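Local coordinates for heat shock protein, putative (Plasmodium falciparum, PDB 1Y6Z) that is the middle domain of a putative Hsp90-family chaperone, which probably helps other proteins fold at the expense of ATP hydrolysis, at residues G43-N48 with L121-K126; F178-I181 with K187-L190; S192-M197 with K202-I207. All blocks are in the same frame, centred on the assembly; numbering follows the deposited sequence.

Contact 1. Residues G43-N48 with L121-K126; sequences GQISFN and LSIINK
Phe47 and Ile124 make the main meeting between the start of strand 47-53 and the first turn of helix 121-141, and they do so by CH-pi contact. The methyl CG2 of Ile124 stands over the centre of the Phe47 ring, 4.0 Å from the centroid and only 8° off the ring normal. The other branch of the same isoleucine runs past the ring, with CG1 3.6 Å from Phe47 CD2. With CG2 anti to the backbone N and CG1 beside it, the forked side chain brings both branches to one ring.

Plain apolar contact follows two residues earlier on the strand side and one earlier on the helix, and looser: Ile45 CG1 lies 4.3 Å from Ile123 CG2. Ile45 follows a cis peptide bond in the turn that leads into the strand. Both members of the main pair also touch Val101 of strand 98-103, so the helix start is packed against the sheet. Glu195 of the second subunit packs on Ile45 and Ile123, which places this edge of the contact at the subunit interface.

The interactions joining the segments are thus dispersive: an aliphatic fork against an aromatic face in the main pair, aliphatic contact alone in the second.

Contact 2. Residues F178-I181 with K187-L190; sequences FYSI and KTDL
Lys187 opens the second segment by laying its extended side chain obliquely over the ring of Tyr179. Its CG sits above the centre of one face, 3.7 Å from the ring centroid and 4° off the normal, a CH-pi contact made by the aliphatic part of the chain. Further out, Lys187 CE reaches 3.6 Å from Tyr179 CE1.

Thr188 pairs with Phe178 as an antiparallel hydrogen-bonded pair. Its N gives a nearly straight bond to Phe178 O (2.8 Å, 173°); Phe178 N returns a bond of 3.0 Å to Thr188 O. The threonine methyl CG2, held between the backbone N and the carbonyl carbon, lies 4.1 Å from Ser180 OG, which is itself hydrogen-bonded to Asp230. That leaves OG1 turned along its own strand, where it donates to Asp189 O in the carbonyl plane, on a lone pair.

Asp189 is the N-cap of the helix that follows: its side chain caps the backbone N of Ser192, OD1 also bonds to Ser192 OG, and OD2 forms a salt bridge with Lys140. Leu190 then brings CD2 within 4.3 Å of Phe178 CE1.

This short, weakly bonded two-stranded ribbon leads straight into helix 190-195. Phe178 packs against helix 237-249, Leu190 bridges that helix and strand 231-234, and Tyr179 and Ile181 hydrogen-bond through their backbones to Phe233 and Val231.

Contact 3. Residues S192-M197 with K202-I207; sequences SYIENM and KCIYYI
Tyr193 lays one face of its ring against Ile204, whose methyl CG2 lies 4.0 Å from the ring centroid and 16° off the normal. This CH-pi contact is displaced toward the rim, and Tyr193 CE2 comes as close as 3.7 Å to Ile204 CA. The tyrosine reaches the strand because its CG is anti to the backbone N (chi1 -178°), which carries the ring toward strand 204-208.

At the far end of the ring, the hydroxyl meets the backbone of the strand. Tyr205 N donates to Tyr193 OH over 3.1 Å in a nearly straight bond (170°). The same oxygen is hydrogen-bonded to Asp230 O and more weakly to the side chain of Gln201, and it lies at the edge of the Tyr205 ring. Several polar partners thus fix the hydroxyl end of the side chain.

Helix 190-195 leads through a short loop into strand 204-208, the central strand of a three-stranded parallel sheet between 231-234 and 256-258. As in Hsp90 relatives, this is probably the smaller alpha/beta part of the middle domain. The helix lies against the sheet, and Tyr193 and Ile204 both touch Leu232 of the neighbouring strand.

Beside the aromatic contact, Ile194 CG1 approaches Ile204 CD1 at 4.3 Å, a looser apolar touch; Ile194 also packs on Arg127 of the second subunit. Near the loop, the side chain of Met197 bends at its last torsion, bringing the methyl CE to 3.2 Å from Cys203 O, a close contact; Cys203 O takes its hydrogen bond from Gln201 NE2.

Followed from the N terminus, the chain first closes a long loop at contact 1, where the helix that begins at residue 121 returns to the five-stranded mixed sheet. It then runs through the long helices to the other side of the chain's centre, where contact 2 closes a short hairpin and contact 3 a short turn from helix to strand. The three loops follow in series and none crosses another. Contacts 2 and 3 touch, as strand 188-189 passes directly into helix 190-195, and both join their segments to the region of the three-stranded parallel sheet. Contact 1 is centred about 37 Å from contact 2, yet Glu195 of the second subunit, from the 192-197 segment of contact 3, packs on it.

Contact 1. Residues G43-N48 with L121-K126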
ATOM      1  N   GLY B  43      -8.873  16.743 -11.846  1.00 48.52           N
ATOM      2  CA  GLY B  43      -8.591  17.918 -10.997  1.00 49.23           C
ATOM      3  C   GLY B  43      -7.688  18.906 -11.697  1.00 50.22           C
ATOM      4  O   GLY B  43      -7.958  19.292 -12.840  1.00 50.25           O
ATOM      5  N   GLN B  44      -6.598  19.304 -11.040  1.00 50.70           N
ATOM      6  CA  GLN B  44      -5.690  20.266 -11.628  1.00 51.38           C
ATOM      7  C   GLN B  44      -4.734  19.871 -12.753  1.00 52.06           C
ATOM      8  O   GLN B  44      -4.591  20.689 -13.675  1.00 52.23           O
ATOM      9  CB  GLN B  44      -4.923  21.088 -10.574  1.00 52.15           C
ATOM     10  CG  GLN B  44      -4.243  20.281  -9.491  1.00 52.70           C
ATOM     11  CD  GLN B  44      -2.851  20.796  -9.109  1.00 53.80           C
ATOM     12  OE1 GLN B  44      -2.080  20.081  -8.452  1.00 53.74           O
ATOM     13  NE2 GLN B  44      -2.530  22.026  -9.504  1.00 51.32           N
ATOM     14  N   ILE B  45      -4.035  18.722 -12.788  1.00 51.98           N
ATOM     15  CA  ILE B  45      -4.194  17.362 -12.180  1.00 52.22           C
ATOM     16  C   ILE B  45      -4.727  16.311 -13.182  1.00 50.93           C
ATOM     17  O   ILE B  45      -4.444  15.115 -13.042  1.00 52.41           O
ATOM     18  CB  ILE B  45      -4.584  17.199 -10.652  1.00 52.22           C
ATOM     19  CG1 ILE B  45      -3.364  16.654  -9.893  1.00 53.05           C
ATOM     20  CG2 ILE B  45      -5.718  16.198 -10.447  1.00 53.60           C
ATOM     21  CD1 ILE B  45      -3.242  17.092  -8.474  1.00 51.19           C
ATOM     22  N   SER B  46      -5.406  16.769 -14.225  1.00 48.69           N
ATOM     23  CA  SER B  46      -6.127  15.868 -15.085  1.00 46.72           C
ATOM     24  C   SER B  46      -5.268  15.068 -16.080  1.00 44.74           C
ATOM     25  O   SER B  46      -4.560  15.631 -16.937  1.00 44.24           O
ATOM     26  CB  SER B  46      -7.243  16.600 -15.796  1.00 46.79           C
ATOM     27  OG  SER B  46      -8.463  15.961 -15.487  1.00 49.95           O
ATOM     28  N   PHE B  47      -5.352  13.737 -15.960  1.00 42.34           N
ATOM     29  CA  PHE B  47      -4.715  12.842 -16.942  1.00 39.33           C
ATOM     30  C   PHE B  47      -5.383  11.454 -16.905  1.00 38.09           C
ATOM     31  O   PHE B  47      -6.067  11.099 -15.920  1.00 37.34           O
ATOM     32  CB  PHE B  47      -3.181  12.790 -16.766  1.00 39.61           C
ATOM     33  CG  PHE B  47      -2.711  12.027 -15.542  1.00 39.65           C
ATOM     34  CD1 PHE B  47      -2.561  10.633 -15.584  1.00 40.49           C
ATOM     35  CD2 PHE B  47      -2.434  12.686 -14.356  1.00 39.88           C
ATOM     36  CE1 PHE B  47      -2.143   9.926 -14.456  1.00 41.91           C
ATOM     37  CE2 PHE B  47      -2.021  11.977 -13.200  1.00 41.43           C
ATOM     38  CZ  PHE B  47      -1.853  10.601 -13.267  1.00 41.88           C
ATOM     39  N   ASN B  48      -5.216  10.728 -18.004  1.00 35.77           N
ATOM     40  CA  ASN B  48      -5.637   9.334 -18.146  1.00 35.33           C
ATOM     41  C   ASN B  48      -4.396   8.473 -18.298  1.00 32.86           C
ATOM     42  O   ASN B  48      -3.407   8.925 -18.835  1.00 33.18           O
ATOM     43  CB  ASN B  48      -6.444   9.172 -19.421  1.00 36.86           C
ATOM     44  CG  ASN B  48      -7.558  10.164 -19.537  1.00 41.15           C
ATOM     45  OD1 ASN B  48      -8.599  10.031 -18.877  1.00 43.49           O
ATOM     46  ND2 ASN B  48      -7.382  11.152 -20.424  1.00 43.27           N
ATOM     47  N   LEU B 121       5.014  17.161 -13.412  1.00 51.34           N
ATOM     48  CA  LEU B 121       5.363  15.973 -14.144  1.00 48.16           C
ATOM     49  C   LEU B 121       5.652  14.971 -13.061  1.00 45.89           C
ATOM     50  O   LEU B 121       5.351  13.774 -13.185  1.00 44.21           O
ATOM     51  CB  LEU B 121       6.614  16.207 -14.962  1.00 49.07           C
ATOM     52  CG  LEU B 121       6.818  15.182 -16.068  1.00 49.57           C
ATOM     53  CD1 LEU B 121       5.970  15.627 -17.261  1.00 51.13           C
ATOM     54  CD2 LEU B 121       8.287  15.105 -16.422  1.00 50.06           C
ATOM     55  N   SER B 122       6.211  15.518 -11.988  1.00 42.64           N
ATOM     56  CA  SER B 122       6.576  14.811 -10.801  1.00 41.01           C
ATOM     57  C   SER B 122       5.341  14.146 -10.149  1.00 39.67           C
ATOM     58  O   SER B 122       5.428  13.048  -9.620  1.00 37.09           O
ATOM     59  CB  SER B 122       7.193  15.807  -9.849  1.00 41.80           C
ATOM     60  OG  SER B 122       7.791  15.164  -8.756  1.00 44.41           O
ATOM     61  N   ILE B 123       4.220  14.854 -10.165  1.00 37.82           N
ATOM     62  CA  ILE B 123       2.958  14.341  -9.657  1.00 37.77           C
ATOM     63  C   ILE B 123       2.480  13.151 -10.499  1.00 36.77           C
ATOM     64  O   ILE B 123       2.076  12.111  -9.970  1.00 34.92           O
ATOM     65  CB  ILE B 123       1.916  15.453  -9.703  1.00 37.84           C
ATOM     66  CG1 ILE B 123       2.107  16.353  -8.465  1.00 38.74           C
ATOM     67  CG2 ILE B 123       0.501  14.879  -9.830  1.00 38.34           C
ATOM     68  CD1 ILE B 123       1.623  17.742  -8.664  1.00 40.28           C
ATOM     69  N   ILE B 124       2.521  13.321 -11.812  1.00 35.88           N
ATOM     70  CA  ILE B 124       2.119  12.230 -12.701  1.00 36.57           C
ATOM     71  C   ILE B 124       3.030  11.003 -12.467  1.00 35.75           C
ATOM     72  O   ILE B 124       2.521   9.879 -12.318  1.00 36.18           O
ATOM     73  CB  ILE B 124       2.043  12.659 -14.196  1.00 35.91           C
ATOM     74  CG1 ILE B 124       0.960  13.740 -14.369  1.00 37.76           C
ATOM     75  CG2 ILE B 124       1.704  11.451 -15.088  1.00 36.31           C
ATOM     76  CD1 ILE B 124       0.943  14.406 -15.733  1.00 37.59           C
ATOM     77  N   ASN B 125       4.348  11.223 -12.435  1.00 35.24           N
ATOM     78  CA  ASN B 125       5.324  10.179 -12.168  1.00 35.06           C
ATOM     79  C   ASN B 125       5.031   9.407 -10.887  1.00 34.81           C
ATOM     80  O   ASN B 125       5.055   8.173 -10.868  1.00 34.16           O
ATOM     81  CB  ASN B 125       6.738  10.759 -12.099  1.00 35.43           C
ATOM     82  CG  ASN B 125       7.228  11.265 -13.455  1.00 38.83           C
ATOM     83  OD1 ASN B 125       8.203  12.013 -13.529  1.00 42.37           O
ATOM     84  ND2 ASN B 125       6.516  10.892 -14.532  1.00 36.45           N
ATOM     85  N   LYS B 126       4.781  10.143  -9.804  1.00 33.17           N
ATOM     86  CA  LYS B 126       4.481   9.512  -8.524  1.00 32.72           C
ATOM     87  C   LYS B 126       3.250   8.608  -8.558  1.00 28.49           C
ATOM     88  O   LYS B 126       3.278   7.561  -7.981  1.00 28.20           O
ATOM     89  CB  LYS B 126       4.318  10.593  -7.428  1.00 33.03           C
ATOM     90  CG  LYS B 126       4.608  10.009  -6.042  1.00 39.81           C
ATOM     91  CD  LYS B 126       4.023  10.880  -4.925  1.00 44.71           C
ATOM     92  CE  LYS B 126       3.652   9.983  -3.748  1.00 45.99           C
ATOM     93  NZ  LYS B 126       3.524  10.786  -2.491  1.00 47.70           N
TER

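Contact 2. Residues F178-I181 with K187-L190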
ATOM      1  N   PHE B 178      13.665 -15.339  -3.440  1.00 27.45           N
ATOM      2  CA  PHE B 178      14.988 -15.992  -3.508  1.00 28.58           C
ATOM      3  C   PHE B 178      14.846 -17.417  -3.063  1.00 28.65           C
ATOM      4  O   PHE B 178      13.978 -17.752  -2.246  1.00 27.93           O
ATOM      5  CB  PHE B 178      16.043 -15.340  -2.581  1.00 29.12           C
ATOM      6  CG  PHE B 178      16.195 -13.879  -2.788  1.00 30.14           C
ATOM      7  CD1 PHE B 178      15.419 -12.973  -2.069  1.00 29.26           C
ATOM      8  CD2 PHE B 178      17.084 -13.386  -3.736  1.00 31.67           C
ATOM      9  CE1 PHE B 178      15.531 -11.615  -2.264  1.00 29.16           C
ATOM     10  CE2 PHE B 178      17.221 -11.997  -3.940  1.00 33.31           C
ATOM     11  CZ  PHE B 178      16.430 -11.106  -3.200  1.00 30.34           C
ATOM     12  N   TYR B 179      15.700 -18.259  -3.633  1.00 31.01           N
ATOM     13  CA  TYR B 179      15.797 -19.639  -3.193  1.00 32.36           C
ATOM     14  C   TYR B 179      16.420 -19.589  -1.814  1.00 32.02           C
ATOM     15  O   TYR B 179      17.186 -18.684  -1.531  1.00 30.30           O
ATOM     16  CB  TYR B 179      16.687 -20.430  -4.168  1.00 33.80           C
ATOM     17  CG  TYR B 179      15.950 -20.842  -5.425  1.00 36.19           C
ATOM     18  CD1 TYR B 179      16.286 -20.315  -6.679  1.00 41.10           C
ATOM     19  CD2 TYR B 179      14.859 -21.686  -5.340  1.00 38.04           C
ATOM     20  CE1 TYR B 179      15.565 -20.700  -7.837  1.00 40.23           C
ATOM     21  CE2 TYR B 179      14.142 -22.075  -6.470  1.00 41.76           C
ATOM     22  CZ  TYR B 179      14.494 -21.586  -7.711  1.00 41.32           C
ATOM     23  OH  TYR B 179      13.737 -21.988  -8.814  1.00 40.60           O
ATOM     24  N   SER B 180      16.113 -20.580  -0.975  1.00 33.28           N
ATOM     25  CA  SER B 180      16.756 -20.673   0.325  1.00 33.84           C
ATOM     26  C   SER B 180      17.087 -22.138   0.588  1.00 35.61           C
ATOM     27  O   SER B 180      16.783 -22.990  -0.260  1.00 35.27           O
ATOM     28  CB  SER B 180      15.839 -20.147   1.410  1.00 33.08           C
ATOM     29  OG  SER B 180      14.758 -21.032   1.597  1.00 31.90           O
ATOM     30  N   ILE B 181      17.669 -22.431   1.759  1.00 37.63           N
ATOM     31  CA  ILE B 181      17.863 -23.839   2.184  1.00 38.36           C
ATOM     32  C   ILE B 181      16.522 -24.574   2.318  1.00 39.16           C
ATOM     33  O   ILE B 181      16.378 -25.694   1.833  1.00 39.83           O
ATOM     34  CB  ILE B 181      18.662 -23.948   3.520  1.00 38.99           C
ATOM     35  CG1 ILE B 181      20.015 -23.183   3.431  1.00 39.10           C
ATOM     36  CG2 ILE B 181      18.812 -25.435   3.934  1.00 38.72           C
ATOM     37  CD1 ILE B 181      20.844 -23.054   4.789  1.00 38.34           C
ATOM     38  N   LYS B 187      11.040 -20.604  -4.807  1.00 40.07           N
ATOM     39  CA  LYS B 187      11.602 -19.458  -4.076  1.00 36.68           C
ATOM     40  C   LYS B 187      10.685 -19.044  -2.944  1.00 34.64           C
ATOM     41  O   LYS B 187       9.483 -19.353  -2.938  1.00 34.92           O
ATOM     42  CB  LYS B 187      11.846 -18.257  -5.004  1.00 36.58           C
ATOM     43  CG  LYS B 187      12.759 -18.523  -6.177  1.00 36.90           C
ATOM     44  CD  LYS B 187      12.862 -17.330  -7.095  1.00 38.23           C
ATOM     45  CE  LYS B 187      13.834 -17.598  -8.266  1.00 41.64           C
ATOM     46  NZ  LYS B 187      14.459 -16.348  -8.843  1.00 43.53           N
ATOM     47  N   THR B 188      11.247 -18.327  -1.985  1.00 31.78           N
ATOM     48  CA  THR B 188      10.453 -17.775  -0.896  1.00 29.14           C
ATOM     49  C   THR B 188      10.529 -16.239  -0.944  1.00 27.76           C
ATOM     50  O   THR B 188      11.588 -15.670  -1.336  1.00 25.04           O
ATOM     51  CB  THR B 188      10.962 -18.223   0.486  1.00 29.32           C
ATOM     52  OG1 THR B 188      10.144 -17.634   1.517  1.00 29.48           O
ATOM     53  CG2 THR B 188      12.425 -17.809   0.694  1.00 27.53           C
ATOM     54  N   ASP B 189       9.451 -15.590  -0.498  1.00 24.32           N
ATOM     55  CA  ASP B 189       9.512 -14.155  -0.385  1.00 26.21           C
ATOM     56  C   ASP B 189      10.032 -13.813   1.028  1.00 25.02           C
ATOM     57  O   ASP B 189      10.241 -14.720   1.865  1.00 24.58           O
ATOM     58  CB  ASP B 189       8.161 -13.482  -0.771  1.00 25.57           C
ATOM     59  CG  ASP B 189       6.991 -13.908   0.139  1.00 29.02           C
ATOM     60  OD1 ASP B 189       7.225 -14.583   1.156  1.00 30.67           O
ATOM     61  OD2 ASP B 189       5.821 -13.562  -0.155  1.00 29.51           O
ATOM     62  N   LEU B 190      10.306 -12.554   1.282  1.00 23.44           N
ATOM     63  CA  LEU B 190      10.874 -12.184   2.566  1.00 24.84           C
ATOM     64  C   LEU B 190       9.876 -12.378   3.740  1.00 25.48           C
ATOM     65  O   LEU B 190      10.250 -12.854   4.835  1.00 23.43           O
ATOM     66  CB  LEU B 190      11.479 -10.783   2.536  1.00 24.21           C
ATOM     67  CG  LEU B 190      12.623 -10.511   1.498  1.00 23.82           C
ATOM     68  CD1 LEU B 190      13.127  -9.017   1.560  1.00 28.06           C
ATOM     69  CD2 LEU B 190      13.799 -11.487   1.681  1.00 26.21           C
TER

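Contact 3. Residues S192-M197 with K202-I207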
ATOM      1  N   SER B 192       7.510 -14.482   4.130  1.00 29.17           N
ATOM      2  CA  SER B 192       7.376 -15.879   4.432  1.00 31.47           C
ATOM      3  C   SER B 192       8.600 -16.373   5.202  1.00 31.81           C
ATOM      4  O   SER B 192       8.448 -17.160   6.135  1.00 31.40           O
ATOM      5  CB  SER B 192       7.160 -16.735   3.196  1.00 31.60           C
ATOM      6  OG  SER B 192       5.955 -16.401   2.530  1.00 35.13           O
ATOM      7  N   TYR B 193       9.781 -15.888   4.818  1.00 31.91           N
ATOM      8  CA  TYR B 193      10.984 -16.134   5.605  1.00 33.03           C
ATOM      9  C   TYR B 193      10.783 -15.649   7.033  1.00 33.86           C
ATOM     10  O   TYR B 193      11.086 -16.384   7.970  1.00 33.31           O
ATOM     11  CB  TYR B 193      12.237 -15.504   4.987  1.00 32.11           C
ATOM     12  CG  TYR B 193      13.553 -15.758   5.730  1.00 30.92           C
ATOM     13  CD1 TYR B 193      14.546 -16.570   5.183  1.00 26.11           C
ATOM     14  CD2 TYR B 193      13.810 -15.153   6.960  1.00 30.72           C
ATOM     15  CE1 TYR B 193      15.761 -16.757   5.835  1.00 30.09           C
ATOM     16  CE2 TYR B 193      14.997 -15.385   7.637  1.00 34.26           C
ATOM     17  CZ  TYR B 193      15.962 -16.181   7.081  1.00 31.07           C
ATOM     18  OH  TYR B 193      17.145 -16.357   7.795  1.00 35.36           O
ATOM     19  N   ILE B 194      10.357 -14.396   7.187  1.00 34.92           N
ATOM     20  CA  ILE B 194      10.124 -13.808   8.502  1.00 36.50           C
ATOM     21  C   ILE B 194       9.172 -14.682   9.345  1.00 38.97           C
ATOM     22  O   ILE B 194       9.456 -14.947  10.512  1.00 38.08           O
ATOM     23  CB  ILE B 194       9.577 -12.363   8.412  1.00 36.47           C
ATOM     24  CG1 ILE B 194      10.696 -11.410   7.951  1.00 36.35           C
ATOM     25  CG2 ILE B 194       8.990 -11.920   9.787  1.00 35.28           C
ATOM     26  CD1 ILE B 194      10.251 -10.011   7.555  1.00 33.97           C
ATOM     27  N   GLU B 195       8.074 -15.127   8.717  1.00 40.86           N
ATOM     28  CA  GLU B 195       7.061 -16.049   9.267  1.00 42.95           C
ATOM     29  C   GLU B 195       7.673 -17.326   9.840  1.00 42.31           C
ATOM     30  O   GLU B 195       7.240 -17.838  10.878  1.00 42.83           O
ATOM     31  CB  GLU B 195       6.033 -16.370   8.152  1.00 42.62           C
ATOM     32  CG  GLU B 195       5.560 -17.830   8.002  1.00 46.03           C
ATOM     33  CD  GLU B 195       4.852 -18.167   6.644  1.00 47.17           C
ATOM     34  OE1 GLU B 195       5.009 -19.310   6.165  1.00 53.50           O
ATOM     35  OE2 GLU B 195       4.116 -17.332   6.058  1.00 53.35           O
ATOM     36  N   ASN B 196       8.696 -17.816   9.154  1.00 41.75           N
ATOM     37  CA  ASN B 196       9.324 -19.086   9.466  1.00 41.01           C
ATOM     38  C   ASN B 196      10.517 -18.982  10.407  1.00 39.22           C
ATOM     39  O   ASN B 196      11.171 -19.972  10.650  1.00 39.59           O
ATOM     40  CB  ASN B 196       9.711 -19.811   8.174  1.00 41.10           C
ATOM     41  CG  ASN B 196       8.540 -20.496   7.526  1.00 45.58           C
ATOM     42  OD1 ASN B 196       7.826 -21.267   8.186  1.00 47.99           O
ATOM     43  ND2 ASN B 196       8.313 -20.217   6.230  1.00 45.29           N
ATOM     44  N   MET B 197      10.786 -17.803  10.942  1.00 38.42           N
ATOM     45  CA  MET B 197      11.977 -17.578  11.787  1.00 38.11           C
ATOM     46  C   MET B 197      11.858 -18.343  13.114  1.00 38.98           C
ATOM     47  O   MET B 197      10.795 -18.426  13.699  1.00 38.10           O
ATOM     48  CB  MET B 197      12.220 -16.086  12.082  1.00 38.58           C
ATOM     49  CG  MET B 197      12.684 -15.199  10.870  1.00 36.51           C
ATOM     50  SD  MET B 197      12.953 -13.466  11.221  1.00 34.41           S
ATOM     51  CE  MET B 197      14.501 -13.459  12.071  1.00 39.87           C
ATOM     52  N   LYS B 202      16.868 -13.548  15.205  1.00 40.90           N
ATOM     53  CA  LYS B 202      16.589 -12.108  15.098  1.00 41.51           C
ATOM     54  C   LYS B 202      16.840 -11.535  13.696  1.00 41.17           C
ATOM     55  O   LYS B 202      16.369 -10.443  13.384  1.00 42.04           O
ATOM     56  CB  LYS B 202      17.374 -11.304  16.162  1.00 42.14           C
ATOM     57  CG  LYS B 202      18.911 -11.261  16.003  1.00 43.67           C
ATOM     58  CD  LYS B 202      19.609 -12.465  16.728  1.00 44.76           C
ATOM     59  CE  LYS B 202      21.154 -12.419  16.722  1.00 46.50           C
ATOM     60  NZ  LYS B 202      21.791 -12.312  15.351  1.00 49.82           N
ATOM     61  N   CYS B 203      17.551 -12.285  12.855  1.00 40.11           N
ATOM     62  CA  CYS B 203      18.119 -11.741  11.600  1.00 40.32           C
ATOM     63  C   CYS B 203      17.663 -12.544  10.421  1.00 37.70           C
ATOM     64  O   CYS B 203      17.365 -13.730  10.567  1.00 36.60           O
ATOM     65  CB  CYS B 203      19.649 -11.869  11.598  1.00 40.49           C
ATOM     66  SG  CYS B 203      20.526 -10.740  12.621  1.00 47.54           S
ATOM     67  N   ILE B 204      17.692 -11.916   9.238  1.00 34.96           N
ATOM     68  CA  ILE B 204      17.458 -12.643   7.996  1.00 33.18           C
ATOM     69  C   ILE B 204      18.840 -12.875   7.457  1.00 32.88           C
ATOM     70  O   ILE B 204      19.604 -11.917   7.305  1.00 32.98           O
ATOM     71  CB  ILE B 204      16.628 -11.769   6.964  1.00 32.58           C
ATOM     72  CG1 ILE B 204      15.245 -11.413   7.521  1.00 31.71           C
ATOM     73  CG2 ILE B 204      16.492 -12.458   5.620  1.00 31.45           C
ATOM     74  CD1 ILE B 204      14.627 -10.206   6.797  1.00 31.96           C
ATOM     75  N   TYR B 205      19.176 -14.125   7.137  1.00 32.73           N
ATOM     76  CA  TYR B 205      20.524 -14.423   6.637  1.00 33.11           C
ATOM     77  C   TYR B 205      20.491 -14.684   5.170  1.00 32.75           C
ATOM     78  O   TYR B 205      19.513 -15.200   4.689  1.00 31.28           O
ATOM     79  CB  TYR B 205      21.132 -15.639   7.354  1.00 34.98           C
ATOM     80  CG  TYR B 205      21.314 -15.380   8.829  1.00 35.77           C
ATOM     81  CD1 TYR B 205      20.296 -15.692   9.760  1.00 37.03           C
ATOM     82  CD2 TYR B 205      22.481 -14.774   9.295  1.00 39.19           C
ATOM     83  CE1 TYR B 205      20.467 -15.418  11.135  1.00 37.51           C
ATOM     84  CE2 TYR B 205      22.669 -14.506  10.648  1.00 40.15           C
ATOM     85  CZ  TYR B 205      21.667 -14.836  11.558  1.00 38.98           C
ATOM     86  OH  TYR B 205      21.884 -14.535  12.881  1.00 39.21           O
ATOM     87  N   TYR B 206      21.569 -14.334   4.471  1.00 33.44           N
ATOM     88  CA  TYR B 206      21.783 -14.806   3.109  1.00 35.65           C
ATOM     89  C   TYR B 206      23.233 -15.193   2.825  1.00 37.03           C
ATOM     90  O   TYR B 206      24.117 -14.829   3.570  1.00 37.78           O
ATOM     91  CB  TYR B 206      21.301 -13.762   2.086  1.00 36.05           C
ATOM     92  CG  TYR B 206      22.212 -12.585   1.892  1.00 34.64           C
ATOM     93  CD1 TYR B 206      23.150 -12.581   0.856  1.00 35.78           C
ATOM     94  CD2 TYR B 206      22.110 -11.467   2.701  1.00 34.24           C
ATOM     95  CE1 TYR B 206      23.975 -11.498   0.652  1.00 34.90           C
ATOM     96  CE2 TYR B 206      22.953 -10.371   2.510  1.00 37.79           C
ATOM     97  CZ  TYR B 206      23.876 -10.411   1.476  1.00 35.77           C
ATOM     98  OH  TYR B 206      24.691  -9.334   1.262  1.00 39.83           O
ATOM     99  N   ILE B 207      23.452 -15.913   1.732  1.00 39.29           N
ATOM    100  CA  ILE B 207      24.809 -16.376   1.347  1.00 41.76           C
ATOM    101  C   ILE B 207      25.063 -16.369  -0.169  1.00 43.40           C
ATOM    102  O   ILE B 207      24.349 -17.046  -0.928  1.00 43.46           O
ATOM    103  CB  ILE B 207      25.125 -17.788   1.934  1.00 40.83           C
ATOM    104  CG1 ILE B 207      26.568 -18.213   1.604  1.00 42.91           C
ATOM    105  CG2 ILE B 207      24.119 -18.880   1.459  1.00 41.13           C
ATOM    106  CD1 ILE B 207      27.131 -19.257   2.574  1.00 40.16           C
TER